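Local coordinates for putative diflavin flavoprotein A 3 (Synechocystis sp., PDB 6H0C) that probably passes electrons from NADH to oxygen and reduces it to water, this chain being its flavodiiron core without the flavin reductase part, at residues Arg195-Tyr198 / Phe199-Leu203; Ala321-Pro324 / Ile325-Leu329. One frame throughout, in Å; residues are numbered along the deposited sequence.

Contact 1 of 2, residues Arg195-Tyr198 / Phe199-Leu203; sequences RRYY and FDCLL
Arg196 and Asp200, one turn apart on helix 189-202 of the metallo-beta-lactamase-like domain, form an i to i+4 salt bridge. Both contacting nitrogens go to a single carboxylate oxygen: Arg196 NE reaches Asp200 OD1 at 2.9 Å, and Arg196 NH2 meets the same OD1 at 3.2 Å, less straight at 138°. The oxygen lies at the guanidinium edge, close to its plane, and is approached on its syn side; the two flat groups are nonetheless turned 76° apart. A bend at chi2 carries the arginine chain forward along the helix, toward its C-terminal end, to the carboxylate. The guanidinium also makes a cation-pi contact with Trp247.

Backbone bonds of the same spacing run beneath, Phe199 N to Arg195 O, Asp200 N to Arg196 O, Cys201 N to Tyr197 O and Leu202 N to Tyr198 O. Arg195 itself turns away to a salt bridge with Asp185, while Phe199 packs edge-to-face on Tyr244 of helix 237-253.

On another side of the helix, Tyr198 extends with CG anti to its backbone nitrogen (chi1 -175°), and Leu202 CD2 comes up obliquely to the phenol end, 3.5 Å from Tyr198 CZ. The Tyr198 hydroxyl is bound to the carbonyl of Lys172. Tyr197, whose hydroxyl bonds to the carbonyl of Ile29, makes a sulfur-aromatic contact: Cys201 SG sits over one ring face, 3.6 Å from the Tyr197 centroid and displaced toward the rim, where Tyr197 CZ is its nearest ring atom at 3.4 Å.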
loop_
_atom_site.group_PDB
_atom_site.type_symbol
_atom_site.label_atom_id
_atom_site.label_comp_id
_atom_site.label_asym_id
_atom_site.label_seq_id
_atom_site.Cartn_x
_atom_site.Cartn_y
_atom_site.Cartn_z
ATOM N N ARG A 195 8.206 -4.066 -12.609
ATOM C CA ARG A 195 7.752 -2.712 -12.319
ATOM C C ARG A 195 6.311 -2.480 -12.786
ATOM O O ARG A 195 5.527 -1.828 -12.089
ATOM C CB ARG A 195 8.708 -1.696 -12.950
ATOM C CG ARG A 195 9.990 -1.527 -12.139
ATOM C CD ARG A 195 11.047 -0.777 -12.909
ATOM N NE ARG A 195 12.083 -0.298 -12.004
ATOM C CZ ARG A 195 13.263 0.176 -12.394
ATOM N NH1 ARG A 195 13.568 0.225 -13.692
ATOM N NH2 ARG A 195 14.141 0.594 -11.487
ATOM N N ARG A 196 5.956 -3.029 -13.944
ATOM C CA ARG A 196 4.586 -2.933 -14.442
ATOM C C ARG A 196 3.621 -3.739 -13.563
ATOM O O ARG A 196 2.527 -3.278 -13.248
ATOM C CB ARG A 196 4.503 -3.410 -15.900
ATOM C CG ARG A 196 3.093 -3.423 -16.496
ATOM C CD ARG A 196 2.603 -2.020 -16.760
ATOM N NE ARG A 196 1.148 -1.912 -16.670
ATOM C CZ ARG A 196 0.340 -1.733 -17.710
ATOM N NH1 ARG A 196 0.844 -1.638 -18.933
ATOM N NH2 ARG A 196 -0.970 -1.644 -17.523
ATOM N N TYR A 197 4.027 -4.944 -13.177
ATOM C CA TYR A 197 3.184 -5.800 -12.357
ATOM C C TYR A 197 2.951 -5.140 -10.999
ATOM O O TYR A 197 1.847 -5.172 -10.445
ATOM C CB TYR A 197 3.828 -7.179 -12.190
ATOM C CG TYR A 197 2.946 -8.172 -11.477
ATOM C CD1 TYR A 197 1.812 -8.689 -12.096
ATOM C CD2 TYR A 197 3.231 -8.586 -10.178
ATOM C CE1 TYR A 197 0.990 -9.597 -11.441
ATOM C CE2 TYR A 197 2.421 -9.491 -9.521
ATOM C CZ TYR A 197 1.302 -9.996 -10.156
ATOM O OH TYR A 197 0.490 -10.900 -9.507
ATOM N N TYR A 198 4.009 -4.528 -10.479
ATOM C CA TYR A 198 3.944 -3.789 -9.231
ATOM C C TYR A 198 2.927 -2.655 -9.358
ATOM O O TYR A 198 2.030 -2.516 -8.518
ATOM C CB TYR A 198 5.332 -3.251 -8.864
ATOM C CG TYR A 198 5.423 -2.567 -7.512
ATOM C CD1 TYR A 198 5.086 -1.220 -7.362
ATOM C CD2 TYR A 198 5.864 -3.262 -6.387
ATOM C CE1 TYR A 198 5.181 -0.588 -6.133
ATOM C CE2 TYR A 198 5.968 -2.637 -5.146
ATOM C CZ TYR A 198 5.632 -1.299 -5.025
ATOM O OH TYR A 198 5.734 -0.680 -3.794
ATOM N N PHE A 199 3.050 -1.852 -10.409
ATOM C CA PHE A 199 2.078 -0.785 -10.638
ATOM C C PHE A 199 0.647 -1.319 -10.711
ATOM O O PHE A 199 -0.253 -0.806 -10.049
ATOM C CB PHE A 199 2.395 -0.018 -11.919
ATOM C CG PHE A 199 1.390 1.059 -12.234
ATOM C CD1 PHE A 199 0.229 0.760 -12.931
ATOM C CD2 PHE A 199 1.598 2.362 -11.812
ATOM C CE1 PHE A 199 -0.704 1.746 -13.216
ATOM C CE2 PHE A 199 0.671 3.357 -12.100
ATOM C CZ PHE A 199 -0.481 3.049 -12.801
ATOM N N ASP A 200 0.449 -2.344 -11.530
ATOM C CA ASP A 200 -0.868 -2.922 -11.752
ATOM C C ASP A 200 -1.520 -3.437 -10.477
ATOM O O ASP A 200 -2.714 -3.235 -10.260
ATOM C CB ASP A 200 -0.782 -4.059 -12.764
ATOM C CG ASP A 200 -0.498 -3.564 -14.175
ATOM O OD1 ASP A 200 -0.613 -2.337 -14.420
ATOM O OD2 ASP A 200 -0.172 -4.413 -15.034
ATOM N N CYS A 201 -0.746 -4.109 -9.636
ATOM C CA CYS A 201 -1.309 -4.682 -8.419
ATOM C C CYS A 201 -1.558 -3.647 -7.330
ATOM O O CYS A 201 -2.588 -3.690 -6.654
ATOM C CB CYS A 201 -0.391 -5.780 -7.879
ATOM S SG CYS A 201 -0.327 -7.250 -8.921
ATOM N N LEU A 202 -0.613 -2.724 -7.160
ATOM C CA LEU A 202 -0.621 -1.803 -6.023
ATOM C C LEU A 202 -1.215 -0.426 -6.306
ATOM O O LEU A 202 -1.772 0.204 -5.409
ATOM C CB LEU A 202 0.807 -1.608 -5.488
ATOM C CG LEU A 202 1.289 -2.590 -4.414
ATOM C CD1 LEU A 202 1.595 -3.955 -4.989
ATOM C CD2 LEU A 202 2.501 -2.029 -3.687
ATOM N N LEU A 203 -1.078 0.058 -7.537
ATOM C CA LEU A 203 -1.326 1.479 -7.791
ATOM C C LEU A 203 -2.502 1.756 -8.734
ATOM O O LEU A 203 -3.158 2.796 -8.620
ATOM C CB LEU A 203 -0.045 2.135 -8.335
ATOM C CG LEU A 203 1.182 1.969 -7.425
ATOM C CD1 LEU A 203 2.420 2.619 -8.029
ATOM C CD2 LEU A 203 0.891 2.509 -6.015
#

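Contact 2 of 2, residues Ala321-Pro324 / Ile325-Leu329; sequences APTP and IQTAL
Ala321 and Ile325 meet on the buried side of the start of helix 323-335, with Ala321 CB 3.8 Å from Ile325 CG2. The two branches of Ile325 divide the work: CG2, anti to the backbone nitrogen, takes the alanine methyl, while CG1 runs side by side with the Pro322 ring, 4.1 Å from Pro322 CD. Ser314 and Ala263 touch the same isoleucine, and Ala321 rests on Ala354 and Met357 of helix 353-364.

The outer side is looser and more polar. Gln326, extended beyond CG, reaches back past the first turn so that NE2 donates to Ala321 O at 2.9 Å; the acceptor lies near the amide plane, but the donor stands 38° out of the carbonyl plane. Thr323 and Thr327 are exposed, and their CG2 methyls come only within 4.3 Å of each other. Thr327 OG1 lies 3.2 Å from Pro324 O, a carbonyl that already accepts from Ala328 N.

Pro322 occupies the N-cap position; its carbonyl takes Gln326 N at 3.2 Å and, weakly, Ile325 N. Such a proline-rich first turn, with Pro324 contributing no N-H, begins the helix of a beta-alpha-beta crossover in the flavodoxin-like domain.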
loop_
_atom_site.group_PDB
_atom_site.type_symbol
_atom_site.label_atom_id
_atom_site.label_comp_id
_atom_site.label_asym_id
_atom_site.label_seq_id
_atom_site.Cartn_x
_atom_site.Cartn_y
_atom_site.Cartn_z
ATOM N N ALA A 321 -20.749 -6.543 10.531
ATOM C CA ALA A 321 -19.826 -5.769 9.718
ATOM C C ALA A 321 -19.220 -4.651 10.574
ATOM O O ALA A 321 -19.854 -4.162 11.514
ATOM C CB ALA A 321 -20.537 -5.196 8.502
ATOM N N PRO A 322 -17.980 -4.257 10.262
ATOM C CA PRO A 322 -17.398 -3.070 10.887
ATOM C C PRO A 322 -18.255 -1.848 10.599
ATOM O O PRO A 322 -18.846 -1.759 9.515
ATOM C CB PRO A 322 -16.028 -2.948 10.212
ATOM C CG PRO A 322 -15.733 -4.330 9.718
ATOM C CD PRO A 322 -17.060 -4.889 9.307
ATOM N N THR A 323 -18.317 -0.924 11.548
ATOM C CA THR A 323 -19.116 0.277 11.387
ATOM C C THR A 323 -18.880 1.013 10.063
ATOM O O THR A 323 -19.836 1.457 9.434
ATOM C CB THR A 323 -18.870 1.236 12.541
ATOM O OG1 THR A 323 -19.338 0.627 13.746
ATOM C CG2 THR A 323 -19.619 2.532 12.317
ATOM N N PRO A 324 -17.617 1.133 9.620
ATOM C CA PRO A 324 -17.384 1.826 8.341
ATOM C C PRO A 324 -18.019 1.135 7.128
ATOM O O PRO A 324 -18.373 1.809 6.154
ATOM C CB PRO A 324 -15.860 1.826 8.224
ATOM C CG PRO A 324 -15.389 1.749 9.666
ATOM C CD PRO A 324 -16.355 0.811 10.307
ATOM N N ILE A 325 -18.148 -0.187 7.176
ATOM C CA ILE A 325 -18.848 -0.911 6.119
ATOM C C ILE A 325 -20.347 -0.613 6.181
ATOM O O ILE A 325 -20.989 -0.440 5.144
ATOM C CB ILE A 325 -18.628 -2.437 6.214
ATOM C CG1 ILE A 325 -17.212 -2.816 5.755
ATOM C CG2 ILE A 325 -19.683 -3.185 5.408
ATOM C CD1 ILE A 325 -16.943 -2.590 4.274
ATOM N N GLN A 326 -20.905 -0.542 7.391
ATOM C CA GLN A 326 -22.327 -0.220 7.552
ATOM C C GLN A 326 -22.671 1.177 7.021
ATOM O O GLN A 326 -23.662 1.349 6.307
ATOM C CB GLN A 326 -22.750 -0.342 9.019
ATOM C CG GLN A 326 -22.600 -1.752 9.585
ATOM C CD GLN A 326 -22.995 -1.847 11.054
ATOM O OE1 GLN A 326 -23.893 -1.142 11.515
ATOM N NE2 GLN A 326 -22.318 -2.720 11.796
ATOM N N THR A 327 -21.856 2.173 7.354
ATOM C CA THR A 327 -22.124 3.521 6.875
ATOM C C THR A 327 -21.889 3.628 5.358
ATOM O O THR A 327 -22.674 4.279 4.669
ATOM C CB THR A 327 -21.277 4.575 7.618
ATOM O OG1 THR A 327 -19.892 4.299 7.419
ATOM C CG2 THR A 327 -21.590 4.540 9.111
ATOM N N ALA A 328 -20.836 2.996 4.834
ATOM C CA ALA A 328 -20.625 2.962 3.371
ATOM C C ALA A 328 -21.829 2.324 2.659
ATOM O O ALA A 328 -22.228 2.758 1.575
ATOM C CB ALA A 328 -19.335 2.203 3.019
ATOM N N LEU A 329 -22.399 1.291 3.276
ATOM C CA LEU A 329 -23.567 0.608 2.721
ATOM C C LEU A 329 -24.739 1.582 2.544
ATOM O O LEU A 329 -25.415 1.571 1.513
ATOM C CB LEU A 329 -23.978 -0.566 3.618
ATOM C CG LEU A 329 -25.357 -1.190 3.376
ATOM C CD1 LEU A 329 -25.375 -1.947 2.067
ATOM C CD2 LEU A 329 -25.757 -2.102 4.534
#

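In the fold
Along the chain, contact 1 comes first, late in the metallo-beta-lactamase-like domain, and contact 2 follows in the flavodoxin-like domain; the two are in series, neither nesting nor crossing. Each is local and closes only a turn of helix. Contact 1 lies on helix 189-202, between strands 167-171 and 224-227 in sequence, and its side chains reach helix 237-253, which leads toward the second domain. Contact 2 starts helix 323-335, which connects the parallel strands 309-313 and 341-348, and packs against helix 353-364. The centres of contact 1 and contact 2 are about 28 Å apart and the nearest atoms of contact 1 and contact 2 about 18 Å, with no touch between them.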